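Local coordinates for type II restriction enzyme SfiI (PDB 2EZV), which recognises the interrupted DNA sequence 5'-GGCCN(5)GGCC-3' as a tetramer and cleaves it to leave fragments with 5'-phosphate ends, at residues Y182-P187 / V221-L226; C230-Q235 / R251-A256. All blocks are in the same frame, centred on the assembly; numbering follows the deposited sequence.

Interaction 1 of 2, residues Y182-P187 / V221-L226. With nucleotides of chain B.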
ATOM      1  N   TYR D 182      14.088  22.610  -4.634  1.00 19.49           N
ATOM      2  CA  TYR D 182      13.039  23.570  -4.923  1.00 19.14           C
ATOM      3  C   TYR D 182      11.849  22.814  -5.480  1.00 19.60           C
ATOM      4  O   TYR D 182      12.013  21.849  -6.227  1.00 18.87           O
ATOM      5  CB  TYR D 182      13.496  24.600  -5.957  1.00 19.58           C
ATOM      6  CG  TYR D 182      14.584  25.544  -5.491  1.00 20.84           C
ATOM      7  CD1 TYR D 182      15.910  25.126  -5.420  1.00 21.89           C
ATOM      8  CD2 TYR D 182      14.290  26.866  -5.152  1.00 20.44           C
ATOM      9  CE1 TYR D 182      16.926  26.005  -5.027  1.00 23.47           C
ATOM     10  CE2 TYR D 182      15.294  27.752  -4.761  1.00 21.74           C
ATOM     11  CZ  TYR D 182      16.612  27.314  -4.702  1.00 22.71           C
ATOM     12  OH  TYR D 182      17.619  28.177  -4.329  1.00 25.54           O
ATOM     13  N   VAL D 183      10.650  23.241  -5.107  1.00 18.31           N
ATOM     14  CA  VAL D 183       9.454  22.593  -5.610  1.00 17.94           C
ATOM     15  C   VAL D 183       8.609  23.660  -6.286  1.00 19.08           C
ATOM     16  O   VAL D 183       8.319  24.696  -5.687  1.00 19.10           O
ATOM     17  CB  VAL D 183       8.654  21.933  -4.479  1.00 16.87           C
ATOM     18  CG1 VAL D 183       7.692  20.916  -5.066  1.00 15.41           C
ATOM     19  CG2 VAL D 183       9.604  21.261  -3.479  1.00 14.96           C
ATOM     20  N   LEU D 184       8.231  23.415  -7.538  1.00 18.14           N
ATOM     21  CA  LEU D 184       7.428  24.378  -8.288  1.00 17.73           C
ATOM     22  C   LEU D 184       6.055  23.852  -8.704  1.00 17.77           C
ATOM     23  O   LEU D 184       5.903  22.690  -9.087  1.00 15.76           O
ATOM     24  CB  LEU D 184       8.169  24.835  -9.545  1.00 16.72           C
ATOM     25  CG  LEU D 184       9.472  25.629  -9.435  1.00 18.22           C
ATOM     26  CD1 LEU D 184      10.587  24.796  -8.831  1.00 19.89           C
ATOM     27  CD2 LEU D 184       9.862  26.073 -10.818  1.00 18.67           C
ATOM     28  N   SER D 185       5.065  24.733  -8.628  1.00 17.86           N
ATOM     29  CA  SER D 185       3.699  24.422  -9.007  1.00 18.55           C
ATOM     30  C   SER D 185       3.375  25.306 -10.204  1.00 20.09           C
ATOM     31  O   SER D 185       3.276  26.533 -10.076  1.00 22.83           O
ATOM     32  CB  SER D 185       2.744  24.730  -7.842  1.00 19.65           C
ATOM     33  OG  SER D 185       1.384  24.525  -8.204  1.00 19.96           O
ATOM     34  N   LEU D 186       3.231  24.695 -11.374  1.00 21.37           N
ATOM     35  CA  LEU D 186       2.921  25.457 -12.570  1.00 20.32           C
ATOM     36  C   LEU D 186       1.423  25.530 -12.763  1.00 21.13           C
ATOM     37  O   LEU D 186       0.735  24.508 -12.805  1.00 21.33           O
ATOM     38  CB  LEU D 186       3.586  24.840 -13.795  1.00 20.41           C
ATOM     39  CG  LEU D 186       5.114  24.777 -13.701  1.00 24.39           C
ATOM     40  CD1 LEU D 186       5.678  24.321 -15.037  1.00 23.74           C
ATOM     41  CD2 LEU D 186       5.677  26.140 -13.314  1.00 23.91           C
ATOM     42  N   PRO D 187       0.897  26.751 -12.898  1.00 20.52           N
ATOM     43  CA  PRO D 187      -0.533  26.971 -13.081  1.00 21.87           C
ATOM     44  C   PRO D 187      -1.176  26.241 -14.255  1.00 22.65           C
ATOM     45  O   PRO D 187      -0.627  26.176 -15.360  1.00 23.86           O
ATOM     46  CB  PRO D 187      -0.640  28.496 -13.180  1.00 21.92           C
ATOM     47  CG  PRO D 187       0.704  28.904 -13.703  1.00 23.17           C
ATOM     48  CD  PRO D 187       1.639  28.023 -12.940  1.00 22.68           C
ATOM     49  N   VAL D 221      11.552  28.581 -17.156  1.00 30.65           N
ATOM     50  CA  VAL D 221      10.684  29.182 -16.150  1.00 27.47           C
ATOM     51  C   VAL D 221      11.628  29.769 -15.113  1.00 27.49           C
ATOM     52  O   VAL D 221      12.487  29.060 -14.587  1.00 27.89           O
ATOM     53  CB  VAL D 221       9.791  28.140 -15.450  1.00 26.31           C
ATOM     54  CG1 VAL D 221       9.032  28.799 -14.310  1.00 23.35           C
ATOM     55  CG2 VAL D 221       8.828  27.518 -16.446  1.00 25.90           C
ATOM     56  N   TYR D 222      11.486  31.052 -14.815  1.00 27.01           N
ATOM     57  CA  TYR D 222      12.378  31.658 -13.848  1.00 29.39           C
ATOM     58  C   TYR D 222      11.788  31.770 -12.455  1.00 29.91           C
ATOM     59  O   TYR D 222      10.712  32.329 -12.254  1.00 30.53           O
ATOM     60  CB  TYR D 222      12.870  33.019 -14.355  1.00 30.08           C
ATOM     61  CG  TYR D 222      13.921  32.872 -15.432  1.00 30.47           C
ATOM     62  CD1 TYR D 222      13.572  32.469 -16.720  1.00 30.09           C
ATOM     63  CD2 TYR D 222      15.276  33.054 -15.143  1.00 31.36           C
ATOM     64  CE1 TYR D 222      14.542  32.244 -17.693  1.00 30.71           C
ATOM     65  CE2 TYR D 222      16.261  32.830 -16.112  1.00 31.01           C
ATOM     66  CZ  TYR D 222      15.881  32.424 -17.383  1.00 31.40           C
ATOM     67  OH  TYR D 222      16.839  32.182 -18.344  1.00 33.57           O
ATOM     68  N   PHE D 223      12.520  31.224 -11.493  1.00 30.77           N
ATOM     69  CA  PHE D 223      12.095  31.217 -10.103  1.00 31.68           C
ATOM     70  C   PHE D 223      11.596  32.569  -9.613  1.00 33.77           C
ATOM     71  O   PHE D 223      10.424  32.706  -9.254  1.00 33.44           O
ATOM     72  CB  PHE D 223      13.239  30.721  -9.207  1.00 28.45           C
ATOM     73  CG  PHE D 223      13.630  29.277  -9.452  1.00 26.72           C
ATOM     74  CD1 PHE D 223      14.571  28.650  -8.634  1.00 25.90           C
ATOM     75  CD2 PHE D 223      13.070  28.550 -10.496  1.00 25.23           C
ATOM     76  CE1 PHE D 223      14.945  27.321  -8.856  1.00 23.95           C
ATOM     77  CE2 PHE D 223      13.436  27.225 -10.727  1.00 25.85           C
ATOM     78  CZ  PHE D 223      14.377  26.611  -9.904  1.00 24.65           C
ATOM     79  N   ASP D 224      12.479  33.565  -9.611  1.00 35.53           N
ATOM     80  CA  ASP D 224      12.130  34.900  -9.141  1.00 37.33           C
ATOM     81  C   ASP D 224      10.861  35.473  -9.787  1.00 37.01           C
ATOM     82  O   ASP D 224      10.073  36.136  -9.119  1.00 38.05           O
ATOM     83  CB  ASP D 224      13.315  35.857  -9.344  1.00 40.55           C
ATOM     84  CG  ASP D 224      13.368  36.451 -10.749  1.00 45.08           C
ATOM     85  OD1 ASP D 224      13.303  35.688 -11.741  1.00 46.53           O
ATOM     86  OD2 ASP D 224      13.484  37.695 -10.857  1.00 47.45           O
ATOM     87  N   ARG D 225      10.649  35.215 -11.073  1.00 36.08           N
ATOM     88  CA  ARG D 225       9.456  35.729 -11.740  1.00 35.86           C
ATOM     89  C   ARG D 225       8.198  34.936 -11.363  1.00 34.81           C
ATOM     90  O   ARG D 225       7.084  35.450 -11.446  1.00 34.56           O
ATOM     91  CB  ARG D 225       9.634  35.695 -13.258  1.00 36.43           C
ATOM     92  CG  ARG D 225      10.443  36.855 -13.814  1.00 40.10           C
ATOM     93  CD  ARG D 225      10.376  36.896 -15.331  1.00 40.83           C
ATOM     94  NE  ARG D 225      11.661  36.573 -15.944  1.00 40.70           N
ATOM     95  CZ  ARG D 225      11.798  35.893 -17.076  1.00 42.62           C
ATOM     96  NH1 ARG D 225      10.725  35.465 -17.725  1.00 43.09           N
ATOM     97  NH2 ARG D 225      13.007  35.646 -17.559  1.00 44.68           N
ATOM     98  N   LEU D 226       8.378  33.687 -10.945  1.00 33.38           N
ATOM     99  CA  LEU D 226       7.252  32.845 -10.543  1.00 32.21           C
ATOM    100  C   LEU D 226       6.849  33.216  -9.121  1.00 31.83           C
ATOM    101  O   LEU D 226       5.666  33.347  -8.815  1.00 32.26           O
ATOM    102  CB  LEU D 226       7.634  31.358 -10.605  1.00 30.59           C
ATOM    103  CG  LEU D 226       6.605  30.330 -10.108  1.00 30.03           C
ATOM    104  CD1 LEU D 226       5.346  30.353 -10.980  1.00 27.56           C
ATOM    105  CD2 LEU D 226       7.237  28.956 -10.127  1.00 28.09           C
TER
ATOM    106  O5'  DA B   4      16.074  36.899 -16.687  1.00 58.93           O
ATOM    107  C5'  DA B   4      17.380  36.455 -17.089  1.00 58.95           C
ATOM    108  C4'  DA B   4      17.714  36.764 -18.533  1.00 58.36           C
ATOM    109  O4'  DA B   4      19.140  36.622 -18.710  1.00 58.51           O
ATOM    110  C3'  DA B   4      17.094  35.807 -19.551  1.00 57.26           C
ATOM    111  O3'  DA B   4      16.922  36.464 -20.816  1.00 54.12           O
ATOM    112  C2'  DA B   4      18.126  34.699 -19.635  1.00 57.69           C
ATOM    113  C1'  DA B   4      19.433  35.458 -19.472  1.00 59.46           C
ATOM    114  N9   DA B   4      20.482  34.732 -18.763  1.00 61.64           N
ATOM    115  C8   DA B   4      20.410  34.133 -17.531  1.00 61.64           C
ATOM    116  N7   DA B   4      21.539  33.593 -17.140  1.00 62.24           N
ATOM    117  C5   DA B   4      22.410  33.844 -18.191  1.00 63.01           C
ATOM    118  C6   DA B   4      23.766  33.531 -18.392  1.00 64.03           C
ATOM    119  N6   DA B   4      24.513  32.870 -17.505  1.00 64.77           N
ATOM    120  N1   DA B   4      24.335  33.928 -19.552  1.00 64.55           N
ATOM    121  C2   DA B   4      23.585  34.594 -20.440  1.00 64.55           C
ATOM    122  N3   DA B   4      22.304  34.947 -20.364  1.00 63.52           N
ATOM    123  C4   DA B   4      21.769  34.538 -19.201  1.00 62.93           C
TER

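Interaction 2 of 2, residues C230-Q235 / R251-A256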
ATOM      1  N   CYS D 230       3.296  34.745  -7.842  1.00 26.70           N
ATOM      2  CA  CYS D 230       2.583  34.030  -6.788  1.00 26.12           C
ATOM      3  C   CYS D 230       3.601  33.321  -5.896  1.00 25.91           C
ATOM      4  O   CYS D 230       4.108  32.253  -6.234  1.00 25.40           O
ATOM      5  CB  CYS D 230       1.627  33.008  -7.409  1.00 27.03           C
ATOM      6  SG  CYS D 230       0.549  32.153  -6.235  1.00 28.76           S
ATOM      7  N   PRO D 231       3.906  33.912  -4.733  1.00 24.84           N
ATOM      8  CA  PRO D 231       4.865  33.374  -3.766  1.00 23.63           C
ATOM      9  C   PRO D 231       4.815  31.879  -3.458  1.00 23.75           C
ATOM     10  O   PRO D 231       5.854  31.215  -3.480  1.00 23.36           O
ATOM     11  CB  PRO D 231       4.609  34.226  -2.523  1.00 23.32           C
ATOM     12  CG  PRO D 231       4.239  35.548  -3.105  1.00 22.61           C
ATOM     13  CD  PRO D 231       3.295  35.154  -4.223  1.00 24.99           C
ATOM     14  N   TRP D 232       3.628  31.341  -3.168  1.00 22.29           N
ATOM     15  CA  TRP D 232       3.543  29.927  -2.816  1.00 20.68           C
ATOM     16  C   TRP D 232       3.846  28.951  -3.934  1.00 19.68           C
ATOM     17  O   TRP D 232       4.102  27.782  -3.675  1.00 19.20           O
ATOM     18  CB  TRP D 232       2.185  29.579  -2.189  1.00 19.78           C
ATOM     19  CG  TRP D 232       0.989  29.749  -3.076  1.00 19.48           C
ATOM     20  CD1 TRP D 232       0.125  30.798  -3.079  1.00 20.03           C
ATOM     21  CD2 TRP D 232       0.503  28.824  -4.059  1.00 18.66           C
ATOM     22  NE1 TRP D 232      -0.875  30.586  -3.999  1.00 20.85           N
ATOM     23  CE2 TRP D 232      -0.667  29.383  -4.615  1.00 18.99           C
ATOM     24  CE3 TRP D 232       0.943  27.578  -4.525  1.00 19.21           C
ATOM     25  CZ2 TRP D 232      -1.407  28.738  -5.615  1.00 19.58           C
ATOM     26  CZ3 TRP D 232       0.207  26.936  -5.522  1.00 18.39           C
ATOM     27  CH2 TRP D 232      -0.955  27.520  -6.055  1.00 19.13           C
ATOM     28  N   ARG D 233       3.823  29.416  -5.174  1.00 20.45           N
ATOM     29  CA  ARG D 233       4.114  28.529  -6.291  1.00 21.21           C
ATOM     30  C   ARG D 233       5.592  28.174  -6.397  1.00 21.10           C
ATOM     31  O   ARG D 233       5.986  27.403  -7.262  1.00 23.84           O
ATOM     32  CB  ARG D 233       3.625  29.140  -7.602  1.00 19.89           C
ATOM     33  CG  ARG D 233       2.123  29.020  -7.779  1.00 21.00           C
ATOM     34  CD  ARG D 233       1.665  29.510  -9.140  1.00 20.09           C
ATOM     35  NE  ARG D 233       0.220  29.370  -9.281  1.00 23.63           N
ATOM     36  CZ  ARG D 233      -0.408  28.229  -9.553  1.00 23.58           C
ATOM     37  NH1 ARG D 233       0.279  27.113  -9.724  1.00 20.87           N
ATOM     38  NH2 ARG D 233      -1.731  28.206  -9.640  1.00 24.19           N
ATOM     39  N   LEU D 234       6.406  28.739  -5.516  1.00 21.91           N
ATOM     40  CA  LEU D 234       7.837  28.459  -5.501  1.00 21.95           C
ATOM     41  C   LEU D 234       8.253  28.188  -4.060  1.00 21.73           C
ATOM     42  O   LEU D 234       8.252  29.089  -3.220  1.00 21.18           O
ATOM     43  CB  LEU D 234       8.619  29.648  -6.067  1.00 24.05           C
ATOM     44  CG  LEU D 234      10.137  29.568  -6.302  1.00 26.11           C
ATOM     45  CD1 LEU D 234      10.877  29.726  -4.995  1.00 26.77           C
ATOM     46  CD2 LEU D 234      10.496  28.258  -6.981  1.00 24.70           C
ATOM     47  N   GLN D 235       8.592  26.935  -3.775  1.00 20.91           N
ATOM     48  CA  GLN D 235       9.015  26.544  -2.437  1.00 20.55           C
ATOM     49  C   GLN D 235      10.487  26.151  -2.453  1.00 20.97           C
ATOM     50  O   GLN D 235      11.033  25.774  -3.487  1.00 21.04           O
ATOM     51  CB  GLN D 235       8.180  25.366  -1.937  1.00 20.56           C
ATOM     52  CG  GLN D 235       6.693  25.637  -1.840  1.00 17.56           C
ATOM     53  CD  GLN D 235       6.363  26.774  -0.898  1.00 17.80           C
ATOM     54  OE1 GLN D 235       6.954  26.902   0.170  1.00 16.11           O
ATOM     55  NE2 GLN D 235       5.393  27.600  -1.284  1.00 20.46           N
ATOM     56  N   ARG D 251       6.576  28.853   2.104  1.00 25.57           N
ATOM     57  CA  ARG D 251       6.320  30.200   1.606  1.00 25.84           C
ATOM     58  C   ARG D 251       4.858  30.305   1.177  1.00 27.64           C
ATOM     59  O   ARG D 251       4.351  29.468   0.423  1.00 26.58           O
ATOM     60  CB  ARG D 251       7.246  30.502   0.420  1.00 25.69           C
ATOM     61  CG  ARG D 251       6.980  31.834  -0.266  1.00 25.37           C
ATOM     62  CD  ARG D 251       7.924  32.034  -1.440  1.00 25.03           C
ATOM     63  NE  ARG D 251       9.283  32.311  -0.989  1.00 25.67           N
ATOM     64  CZ  ARG D 251      10.366  31.648  -1.388  1.00 26.23           C
ATOM     65  NH1 ARG D 251      10.267  30.648  -2.260  1.00 23.01           N
ATOM     66  NH2 ARG D 251      11.556  31.994  -0.912  1.00 26.08           N
ATOM     67  N   ASP D 252       4.190  31.351   1.647  1.00 29.25           N
ATOM     68  CA  ASP D 252       2.784  31.550   1.343  1.00 32.16           C
ATOM     69  C   ASP D 252       2.509  33.042   1.200  1.00 34.31           C
ATOM     70  O   ASP D 252       3.434  33.854   1.219  1.00 35.52           O
ATOM     71  CB  ASP D 252       1.944  30.987   2.489  1.00 30.66           C
ATOM     72  CG  ASP D 252       0.667  30.342   2.013  1.00 30.34           C
ATOM     73  OD1 ASP D 252       0.045  30.881   1.071  1.00 27.74           O
ATOM     74  OD2 ASP D 252       0.284  29.301   2.595  1.00 30.02           O
ATOM     75  N   LEU D 253       1.240  33.406   1.056  1.00 35.96           N
ATOM     76  CA  LEU D 253       0.892  34.814   0.948  1.00 39.43           C
ATOM     77  C   LEU D 253      -0.300  35.136   1.838  1.00 39.86           C
ATOM     78  O   LEU D 253      -1.284  34.404   1.858  1.00 39.26           O
ATOM     79  CB  LEU D 253       0.587  35.194  -0.508  1.00 41.89           C
ATOM     80  CG  LEU D 253      -0.855  35.202  -1.024  1.00 43.35           C
ATOM     81  CD1 LEU D 253      -0.857  35.714  -2.453  1.00 43.55           C
ATOM     82  CD2 LEU D 253      -1.461  33.803  -0.953  1.00 46.15           C
ATOM     83  N   ASN D 254      -0.185  36.226   2.590  1.00 43.70           N
ATOM     84  CA  ASN D 254      -1.248  36.679   3.487  1.00 45.46           C
ATOM     85  C   ASN D 254      -2.570  36.859   2.761  1.00 46.10           C
ATOM     86  O   ASN D 254      -2.629  36.838   1.529  1.00 44.99           O
ATOM     87  CB  ASN D 254      -0.859  37.998   4.154  1.00 46.34           C
ATOM     88  CG  ASN D 254       0.110  37.806   5.305  1.00 48.63           C
ATOM     89  OD1 ASN D 254       0.131  36.752   5.940  1.00 50.70           O
ATOM     90  ND2 ASN D 254       0.914  38.825   5.576  1.00 49.35           N
ATOM     91  N   ASP D 255      -3.635  37.014   3.554  1.00 46.18           N
ATOM     92  CA  ASP D 255      -4.958  37.250   2.995  1.00 46.70           C
ATOM     93  C   ASP D 255      -4.921  38.727   2.621  1.00 46.47           C
ATOM     94  O   ASP D 255      -5.781  39.229   1.898  1.00 46.89           O
ATOM     95  CB  ASP D 255      -6.053  36.998   4.034  1.00 45.98           C
ATOM     96  CG  ASP D 255      -6.292  35.522   4.279  1.00 46.64           C
ATOM     97  OD1 ASP D 255      -6.474  34.785   3.285  1.00 45.28           O
ATOM     98  OD2 ASP D 255      -6.302  35.103   5.458  1.00 45.73           O
ATOM     99  N   ALA D 256      -3.896  39.407   3.131  1.00 45.72           N
ATOM    100  CA  ALA D 256      -3.682  40.823   2.869  1.00 44.64           C
ATOM    101  C   ALA D 256      -2.821  40.978   1.616  1.00 44.14           C
ATOM    102  O   ALA D 256      -2.465  42.092   1.234  1.00 44.50           O
ATOM    103  CB  ALA D 256      -2.994  41.471   4.062  1.00 44.06           C
TER

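Interaction 1 of 2, residues Y182-P187 / V221-L226
Phe223 and Leu184 face each other across the closest backbone approach of the two segments, CA to CA 8.5 Å, and no hydrogen bond crosses the gap. The phenyl ring touches the strand with both of its flanks. On one, Phe223 CE1 lies over a face of the Tyr182 ring, displaced toward its rim and 3.8 Å from Tyr182 CD2; with planes at 41° and centroids 5.1 Å apart, the pair is oblique, neither stacked nor edge-to-face. On the other flank, Phe223 CE2 meets the methyl Leu184 CD2 at 3.8 Å. That same methyl also touches Leu226 CD2, at 4.0 Å, one helical turn further on. Leu226 gets there because its CG stands anti to the backbone N (chi1 175°). A looser contact, Leu186 CD2 to Val221 CG1 at 4.4 Å, extends the apolar seam.

Further out, His162 meets the Phe223 ring edge-to-face, and Leu234 on the neighbouring strand touches both Leu184 and Phe223. Tyr222 is the N-cap residue, and its carbonyl accepts Leu226 N at 3.0 Å. Its CB points away from the strand, and the ring reaches DA4 of chain B: O5' lies over one face, toward the rim, and the hydroxyl end meets the sugar near C2'. Arg225 NH2, also set over a face of that ring, sends a weak hydrogen bond to O5' (3.4 Å).

The chemistry is thus two-sided. Buried carbon-to-carbon packing fixes the first turn of helix 223-229 against the sheet of this PDDEXK-clan nuclease, and polar groups of Tyr222 and Arg225, at the start of the same helix, meet the DNA.

Interaction 2 of 2, residues C230-Q235 / R251-A256
Trp232 and Asp252 bring the two backbones to 4.5 Å, CA to CA, where a short 3-10 turn, 231-233, lies against the end of strand 249-253. At this approach Trp232 CA makes a C-H...O contact with Arg251 O, and no backbone-to-backbone hydrogen bond joins the segments.

The Gln235 side-chain amide supplies the pairing instead. Its OE1 accepts Arg251 N at 2.8 Å, on a lone pair in the carbonyl plane and nearly straight (174°), while NE2 donates to Arg251 O at 2.7 Å. NE2 also donates to Trp232 O (2.7 Å), so three bonds fix the flat amide and set which end faces which. A bend at chi2 (-60°) turns this amide back toward Arg251, although CB points away from segment 251-256.

Arg251 runs in the opposite direction past Gln235. Its chain bends at chi3, and NH1 reaches Leu234 O at 2.7 Å, coming from above the carbonyl plane rather than along a lone pair. Pro231 packs along this chain, its O next to Arg251 CD and its CB facing CG. Glu259 offers NE a long, weak ion pair.

Beyond the turn, Leu253 CD2 sits at the edge of the indole, 4.0 Å from Trp232 CD1. Asp252 OD1 accepts Leu253 N and forms a salt bridge with Lys18, whose charge also makes a cation-pi contact with Trp232.

An alanine in place of Gln235 would probably leave Arg251 N, Arg251 O and Trp232 O without their amide partners and weaken the hold on the strand end. The chemistry implies a junction in which a side-chain amide imitates a peptide group, joining the main sheet's edge to the two-stranded sheet of 249-253 and 259-263.

Overall arrangement
Interactions 1 and 2 follow one another along the chain, the first closing at Leu226 before the second opens at Cys230, and their centres are 12 Å apart. Helix 223-229 is followed, after the short turn at 231-233, by strand 234-238, which pairs antiparallel with strand 176-186 of the mixed sheet. The junction is direct: Val183 O lies 3.0 Å from Gln235 N, Ser185 O lies 3.1 Å from Arg233 NH1, and Leu226 CD2 packs on Arg233 O. A continuous path therefore runs from the DNA-contacting turn through the sheet to the two-stranded sheet; interaction 2 itself comes no nearer to the nucleic acid than about 14 Å, measured at its nearest atom.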